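Local coordinates for protein soluble lytic murein transglycosylase (Pseudomonas aeruginosa, PDB 5OHU) that probably cleaves the glycan strands of bacterial cell-wall peptidoglycan as a lytic transglycosylase, in both exolytic and endolytic fashion, at residues Trp323-Arg331 and Trp343-Ala354. Sequence-based numbering, arbitrary orientation.
Sequences WDEAYALTR and WRYWQARSLQLA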
ATOM      1  N   TRP A 323     -14.874 -16.205 -23.711  1.00 14.24           N
ATOM      2  CA  TRP A 323     -15.439 -14.860 -23.782  1.00 14.51           C
ATOM      3  C   TRP A 323     -16.915 -14.828 -23.380  1.00 14.51           C
ATOM      4  O   TRP A 323     -17.336 -13.918 -22.653  1.00 19.86           O
ATOM      5  CB  TRP A 323     -15.287 -14.309 -25.196  1.00 13.42           C
ATOM      6  CG  TRP A 323     -14.008 -14.631 -25.860  1.00 15.55           C
ATOM      7  CD1 TRP A 323     -13.857 -15.213 -27.098  1.00 11.79           C
ATOM      8  CD2 TRP A 323     -12.681 -14.332 -25.387  1.00 10.81           C
ATOM      9  NE1 TRP A 323     -12.526 -15.314 -27.406  1.00 15.37           N
ATOM     10  CE2 TRP A 323     -11.784 -14.787 -26.377  1.00 10.63           C
ATOM     11  CE3 TRP A 323     -12.166 -13.729 -24.219  1.00 18.56           C
ATOM     12  CZ2 TRP A 323     -10.404 -14.674 -26.242  1.00 10.98           C
ATOM     13  CZ3 TRP A 323     -10.766 -13.612 -24.072  1.00 15.02           C
ATOM     14  CH2 TRP A 323      -9.905 -14.090 -25.085  1.00 11.05           C
ATOM     15  N   ASP A 324     -17.720 -15.779 -23.872  1.00 11.77           N
ATOM     16  CA  ASP A 324     -19.149 -15.840 -23.534  1.00 15.64           C
ATOM     17  C   ASP A 324     -19.355 -15.805 -22.025  1.00 17.69           C
ATOM     18  O   ASP A 324     -20.139 -15.009 -21.498  1.00 21.20           O
ATOM     19  CB  ASP A 324     -19.770 -17.132 -24.081  1.00 30.92           C
ATOM     20  CG  ASP A 324     -20.006 -17.107 -25.568  1.00 42.82           C
ATOM     21  OD1 ASP A 324     -20.345 -16.042 -26.116  1.00 48.16           O
ATOM     22  OD2 ASP A 324     -19.864 -18.181 -26.184  1.00 47.49           O
ATOM     23  N   GLU A 325     -18.633 -16.669 -21.314  1.00 22.50           N
ATOM     24  CA  GLU A 325     -18.778 -16.764 -19.874  1.00 16.86           C
ATOM     25  C   GLU A 325     -18.212 -15.533 -19.179  1.00 13.74           C
ATOM     26  O   GLU A 325     -18.788 -15.044 -18.198  1.00 16.51           O
ATOM     27  CB  GLU A 325     -18.101 -18.042 -19.387  1.00 21.57           C
ATOM     28  CG  GLU A 325     -18.751 -19.293 -19.953  1.00 20.59           C
ATOM     29  CD  GLU A 325     -17.863 -20.515 -19.827  1.00 31.34           C
ATOM     30  OE1 GLU A 325     -17.134 -20.850 -20.804  1.00 27.58           O
ATOM     31  OE2 GLU A 325     -17.897 -21.137 -18.738  1.00 28.57           O
ATOM     32  N   ALA A 326     -17.094 -15.007 -19.673  1.00 11.72           N
ATOM     33  CA  ALA A 326     -16.556 -13.789 -19.078  1.00 17.43           C
ATOM     34  C   ALA A 326     -17.536 -12.639 -19.248  1.00 11.98           C
ATOM     35  O   ALA A 326     -17.800 -11.883 -18.306  1.00 14.00           O
ATOM     36  CB  ALA A 326     -15.197 -13.448 -19.696  1.00 11.41           C
ATOM     37  N   TYR A 327     -18.130 -12.521 -20.435  1.00 12.11           N
ATOM     38  CA  TYR A 327     -19.123 -11.477 -20.636  1.00 12.44           C
ATOM     39  C   TYR A 327     -20.317 -11.649 -19.693  1.00 22.96           C
ATOM     40  O   TYR A 327     -20.773 -10.684 -19.063  1.00 15.79           O
ATOM     41  CB  TYR A 327     -19.570 -11.471 -22.092  1.00 12.55           C
ATOM     42  CG  TYR A 327     -20.761 -10.588 -22.301  1.00 17.70           C
ATOM     43  CD1 TYR A 327     -20.610  -9.206 -22.376  1.00 16.25           C
ATOM     44  CD2 TYR A 327     -22.043 -11.124 -22.379  1.00 15.90           C
ATOM     45  CE1 TYR A 327     -21.697  -8.375 -22.549  1.00 19.02           C
ATOM     46  CE2 TYR A 327     -23.154 -10.295 -22.550  1.00 18.43           C
ATOM     47  CZ  TYR A 327     -22.966  -8.918 -22.638  1.00 24.34           C
ATOM     48  OH  TYR A 327     -24.040  -8.078 -22.819  1.00 24.60           O
ATOM     49  N   ALA A 328     -20.848 -12.874 -19.589  1.00 17.11           N
ATOM     50  CA  ALA A 328     -22.015 -13.090 -18.737  1.00 19.02           C
ATOM     51  C   ALA A 328     -21.682 -12.769 -17.295  1.00 20.68           C
ATOM     52  O   ALA A 328     -22.517 -12.243 -16.545  1.00 19.27           O
ATOM     53  CB  ALA A 328     -22.512 -14.533 -18.853  1.00 15.61           C
ATOM     54  N   LEU A 329     -20.456 -13.051 -16.889  1.00 16.05           N
ATOM     55  CA  LEU A 329     -20.091 -12.700 -15.537  1.00 13.16           C
ATOM     56  C   LEU A 329     -20.006 -11.180 -15.360  1.00 22.83           C
ATOM     57  O   LEU A 329     -20.416 -10.662 -14.313  1.00 14.57           O
ATOM     58  CB  LEU A 329     -18.798 -13.400 -15.169  1.00 14.66           C
ATOM     59  CG  LEU A 329     -18.353 -13.284 -13.714  1.00 27.79           C
ATOM     60  CD1 LEU A 329     -19.435 -13.713 -12.737  1.00 28.93           C
ATOM     61  CD2 LEU A 329     -17.165 -14.175 -13.566  1.00 22.55           C
ATOM     62  N   THR A 330     -19.518 -10.432 -16.367  1.00 12.69           N
ATOM     63  CA  THR A 330     -19.456  -8.982 -16.149  1.00 12.84           C
ATOM     64  C   THR A 330     -20.848  -8.390 -15.972  1.00 21.38           C
ATOM     65  O   THR A 330     -20.985  -7.360 -15.308  1.00 25.99           O
ATOM     66  CB  THR A 330     -18.743  -8.219 -17.281  1.00 13.92           C
ATOM     67  OG1 THR A 330     -19.468  -8.351 -18.509  1.00 17.98           O
ATOM     68  CG2 THR A 330     -17.304  -8.738 -17.494  1.00 12.35           C
ATOM     69  N   ARG A 331     -21.886  -9.051 -16.496  1.00 22.67           N
ATOM     70  CA  ARG A 331     -23.263  -8.581 -16.354  1.00 23.86           C
ATOM     71  C   ARG A 331     -23.825  -8.768 -14.948  1.00 24.50           C
ATOM     72  O   ARG A 331     -24.828  -8.136 -14.608  1.00 24.74           O
ATOM     73  CB  ARG A 331     -24.163  -9.307 -17.351  1.00 20.85           C
ATOM     74  CG  ARG A 331     -23.761  -9.106 -18.785  1.00 28.34           C
ATOM     75  CD  ARG A 331     -24.332  -7.822 -19.369  1.00 44.48           C
ATOM     76  NE  ARG A 331     -25.781  -7.743 -19.211  1.00 58.18           N
ATOM     77  CZ  ARG A 331     -26.660  -8.456 -19.910  1.00 64.45           C
ATOM     78  NH1 ARG A 331     -26.251  -9.319 -20.830  1.00 70.95           N
ATOM     79  NH2 ARG A 331     -27.955  -8.305 -19.684  1.00 61.55           N
ATOM     80  N   TRP A 343     -13.948  -3.122 -15.311  1.00 12.67           N
ATOM     81  CA  TRP A 343     -14.942  -4.094 -15.745  1.00 17.63           C
ATOM     82  C   TRP A 343     -15.915  -3.523 -16.757  1.00 17.38           C
ATOM     83  O   TRP A 343     -16.526  -4.299 -17.504  1.00 13.69           O
ATOM     84  CB  TRP A 343     -15.666  -4.700 -14.537  1.00 15.93           C
ATOM     85  CG  TRP A 343     -14.661  -5.419 -13.720  1.00 12.37           C
ATOM     86  CD1 TRP A 343     -14.227  -5.111 -12.444  1.00 12.36           C
ATOM     87  CD2 TRP A 343     -13.854  -6.506 -14.165  1.00 12.04           C
ATOM     88  NE1 TRP A 343     -13.222  -5.968 -12.078  1.00 12.07           N
ATOM     89  CE2 TRP A 343     -12.978  -6.836 -13.111  1.00 12.83           C
ATOM     90  CE3 TRP A 343     -13.802  -7.251 -15.349  1.00 11.90           C
ATOM     91  CZ2 TRP A 343     -12.061  -7.877 -13.209  1.00 17.18           C
ATOM     92  CZ3 TRP A 343     -12.888  -8.272 -15.447  1.00 15.14           C
ATOM     93  CH2 TRP A 343     -12.027  -8.578 -14.383  1.00 15.76           C
ATOM     94  N   ARG A 344     -16.040  -2.197 -16.844  1.00 15.82           N
ATOM     95  CA  ARG A 344     -16.719  -1.628 -18.007  1.00 15.66           C
ATOM     96  C   ARG A 344     -15.930  -1.938 -19.268  1.00 18.49           C
ATOM     97  O   ARG A 344     -16.503  -2.312 -20.301  1.00 14.65           O
ATOM     98  CB  ARG A 344     -16.911  -0.117 -17.842  1.00 13.90           C
ATOM     99  CG  ARG A 344     -18.026   0.269 -16.865  1.00 18.94           C
ATOM    100  CD  ARG A 344     -18.293   1.765 -16.864  1.00 21.01           C
ATOM    101  NE  ARG A 344     -17.342   2.422 -15.974  1.00 40.30           N
ATOM    102  CZ  ARG A 344     -16.831   3.638 -16.151  1.00 47.59           C
ATOM    103  NH1 ARG A 344     -17.189   4.364 -17.202  1.00 44.63           N
ATOM    104  NH2 ARG A 344     -15.970   4.118 -15.257  1.00 47.43           N
ATOM    105  N   TYR A 345     -14.601  -1.828 -19.196  1.00 13.07           N
ATOM    106  CA  TYR A 345     -13.805  -2.188 -20.358  1.00 12.86           C
ATOM    107  C   TYR A 345     -13.973  -3.661 -20.698  1.00 13.26           C
ATOM    108  O   TYR A 345     -14.204  -4.012 -21.858  1.00 17.15           O
ATOM    109  CB  TYR A 345     -12.318  -1.864 -20.155  1.00 14.89           C
ATOM    110  CG  TYR A 345     -11.507  -2.405 -21.315  1.00 16.44           C
ATOM    111  CD1 TYR A 345     -11.515  -1.744 -22.557  1.00 16.59           C
ATOM    112  CD2 TYR A 345     -10.778  -3.593 -21.190  1.00 12.12           C
ATOM    113  CE1 TYR A 345     -10.818  -2.239 -23.643  1.00 12.47           C
ATOM    114  CE2 TYR A 345     -10.063  -4.100 -22.264  1.00 11.94           C
ATOM    115  CZ  TYR A 345     -10.087  -3.414 -23.488  1.00 21.43           C
ATOM    116  OH  TYR A 345      -9.380  -3.915 -24.559  1.00 11.93           O
ATOM    117  N   TRP A 346     -13.826  -4.547 -19.707  1.00 14.03           N
ATOM    118  CA  TRP A 346     -13.833  -5.966 -20.045  1.00 12.09           C
ATOM    119  C   TRP A 346     -15.222  -6.458 -20.440  1.00 17.00           C
ATOM    120  O   TRP A 346     -15.324  -7.391 -21.243  1.00 16.33           O
ATOM    121  CB  TRP A 346     -13.222  -6.785 -18.908  1.00 11.85           C
ATOM    122  CG  TRP A 346     -11.702  -6.704 -18.974  1.00 11.64           C
ATOM    123  CD1 TRP A 346     -10.870  -6.077 -18.093  1.00 14.60           C
ATOM    124  CD2 TRP A 346     -10.859  -7.209 -20.027  1.00 11.43           C
ATOM    125  NE1 TRP A 346      -9.558  -6.186 -18.508  1.00 11.47           N
ATOM    126  CE2 TRP A 346      -9.526  -6.867 -19.699  1.00 16.82           C
ATOM    127  CE3 TRP A 346     -11.103  -7.912 -21.213  1.00 11.35           C
ATOM    128  CZ2 TRP A 346      -8.437  -7.213 -20.518  1.00 14.22           C
ATOM    129  CZ3 TRP A 346     -10.017  -8.265 -22.031  1.00 11.15           C
ATOM    130  CH2 TRP A 346      -8.708  -7.920 -21.677  1.00 15.91           C
ATOM    131  N   GLN A 347     -16.290  -5.810 -19.974  1.00 14.64           N
ATOM    132  CA  GLN A 347     -17.607  -6.165 -20.490  1.00 13.34           C
ATOM    133  C   GLN A 347     -17.699  -5.904 -21.994  1.00 15.84           C
ATOM    134  O   GLN A 347     -18.123  -6.777 -22.764  1.00 14.14           O
ATOM    135  CB  GLN A 347     -18.704  -5.407 -19.749  1.00 13.17           C
ATOM    136  CG  GLN A 347     -20.062  -5.642 -20.391  1.00 16.52           C
ATOM    137  CD  GLN A 347     -21.206  -5.140 -19.526  1.00 23.22           C
ATOM    138  OE1 GLN A 347     -21.875  -4.184 -19.875  1.00 31.14           O
ATOM    139  NE2 GLN A 347     -21.416  -5.783 -18.380  1.00 27.70           N
ATOM    140  N   ALA A 348     -17.308  -4.701 -22.424  1.00 14.22           N
ATOM    141  CA  ALA A 348     -17.296  -4.386 -23.850  1.00 18.43           C
ATOM    142  C   ALA A 348     -16.354  -5.311 -24.618  1.00 22.86           C
ATOM    143  O   ALA A 348     -16.712  -5.824 -25.683  1.00 17.12           O
ATOM    144  CB  ALA A 348     -16.888  -2.924 -24.057  1.00 13.32           C
ATOM    145  N   ARG A 349     -15.159  -5.566 -24.073  1.00 12.42           N
ATOM    146  CA  ARG A 349     -14.141  -6.299 -24.826  1.00 12.11           C
ATOM    147  C   ARG A 349     -14.451  -7.793 -24.901  1.00 16.64           C
ATOM    148  O   ARG A 349     -14.255  -8.419 -25.956  1.00 11.78           O
ATOM    149  CB  ARG A 349     -12.745  -6.056 -24.222  1.00 11.92           C
ATOM    150  CG  ARG A 349     -11.607  -6.902 -24.861  1.00 11.60           C
ATOM    151  CD  ARG A 349     -11.315  -6.352 -26.267  1.00 11.68           C
ATOM    152  NE  ARG A 349     -10.310  -7.140 -26.984  1.00 11.41           N
ATOM    153  CZ  ARG A 349     -10.170  -7.198 -28.310  1.00 17.20           C
ATOM    154  NH1 ARG A 349     -10.983  -6.529 -29.107  1.00 18.96           N
ATOM    155  NH2 ARG A 349      -9.218  -7.947 -28.839  1.00 14.07           N
ATOM    156  N   SER A 350     -14.960  -8.383 -23.816  1.00 14.34           N
ATOM    157  CA  SER A 350     -15.347  -9.788 -23.904  1.00 20.17           C
ATOM    158  C   SER A 350     -16.530  -9.971 -24.847  1.00 13.25           C
ATOM    159  O   SER A 350     -16.591 -10.969 -25.573  1.00 13.37           O
ATOM    160  CB  SER A 350     -15.649 -10.367 -22.516  1.00 21.06           C
ATOM    161  OG  SER A 350     -16.743  -9.711 -21.893  1.00 18.17           O
ATOM    162  N   LEU A 351     -17.470  -9.017 -24.869  1.00 15.06           N
ATOM    163  CA  LEU A 351     -18.567  -9.088 -25.836  1.00 12.59           C
ATOM    164  C   LEU A 351     -18.032  -9.040 -27.270  1.00 17.76           C
ATOM    165  O   LEU A 351     -18.417  -9.848 -28.124  1.00 19.75           O
ATOM    166  CB  LEU A 351     -19.576  -7.953 -25.584  1.00 13.01           C
ATOM    167  CG  LEU A 351     -20.845  -7.971 -26.467  1.00 24.91           C
ATOM    168  CD1 LEU A 351     -21.571  -9.333 -26.403  1.00 16.99           C
ATOM    169  CD2 LEU A 351     -21.834  -6.827 -26.130  1.00 20.99           C
ATOM    170  N   GLN A 352     -17.120  -8.110 -27.545  1.00 17.40           N
ATOM    171  CA  GLN A 352     -16.543  -8.002 -28.879  1.00 17.74           C
ATOM    172  C   GLN A 352     -15.812  -9.283 -29.278  1.00 18.65           C
ATOM    173  O   GLN A 352     -15.887  -9.720 -30.435  1.00 16.93           O
ATOM    174  CB  GLN A 352     -15.613  -6.786 -28.920  1.00 12.36           C
ATOM    175  CG  GLN A 352     -14.789  -6.665 -30.174  1.00 24.53           C
ATOM    176  CD  GLN A 352     -13.890  -5.438 -30.171  1.00 20.91           C
ATOM    177  OE1 GLN A 352     -13.323  -5.066 -29.143  1.00 21.86           O
ATOM    178  NE2 GLN A 352     -13.739  -4.824 -31.332  1.00 20.87           N
ATOM    179  N   LEU A 353     -15.131  -9.924 -28.331  1.00 18.73           N
ATOM    180  CA  LEU A 353     -14.448 -11.178 -28.645  1.00 16.34           C
ATOM    181  C   LEU A 353     -15.440 -12.324 -28.801  1.00 13.29           C
ATOM    182  O   LEU A 353     -15.247 -13.210 -29.644  1.00 19.39           O
ATOM    183  CB  LEU A 353     -13.411 -11.499 -27.567  1.00 13.62           C
ATOM    184  CG  LEU A 353     -12.132 -10.652 -27.593  1.00 21.73           C
ATOM    185  CD1 LEU A 353     -11.323 -10.811 -26.286  1.00 18.54           C
ATOM    186  CD2 LEU A 353     -11.250 -10.965 -28.820  1.00 10.95           C
ATOM    187  N   ALA A 354     -16.522 -12.314 -28.015  1.00 17.41           N
ATOM    188  CA  ALA A 354     -17.530 -13.361 -28.141  1.00 16.83           C
ATOM    189  C   ALA A 354     -18.324 -13.226 -29.428  1.00 18.53           C
ATOM    190  O   ALA A 354     -18.838 -14.225 -29.943  1.00 17.20           O
ATOM    191  CB  ALA A 354     -18.489 -13.330 -26.952  1.00 15.99           C
TER
HETATM  192  O   HOH W   1     -19.248 -16.632 -28.804  1.00 37.08           O
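Two helices of the helical superstructure of this Slt-family enzyme, 323-330 and 341-354, separated by a connection that contains the short helix 335-338, pack as an antiparallel pair, the axes of the two short segments approaching to 8.2 Å, with 149° between their N-to-C directions. Leu353 lies over one face of the Trp323 indole, its CD1 3.5 Å from the centroid of the six-membered ring in a CH-pi contact. Tyr327, with CG anti to its backbone N (chi1 170°), runs alongside Leu351, whose CD1 is centred over the phenol face; CG of Arg331 lies against the opposite face, and Gln347 O and Ser350 OG meet the ring edge. Ser350 OG faces helix 323-330, 3.2 Å from Tyr327 CA, but donates within its own helix to Trp346 O (2.8 Å). The direct polar link is Gln347 NE2 to Thr330 OG1, 3.2 Å, made in the amide plane; that hydroxyl in turn donates to Tyr327 O. A water can bridge Asp324 OD1 (3.0 Å) and Ala354 O (2.7 Å). Leu318 of helix 307-319 packs against both Ala326 and Trp346. With the hydroxyls of Thr330 and Ser350 turned back onto carbonyls of their own helices, cohesion rests mainly on CH-pi and apolar packing, supplemented by one direct side-chain hydrogen bond and the water.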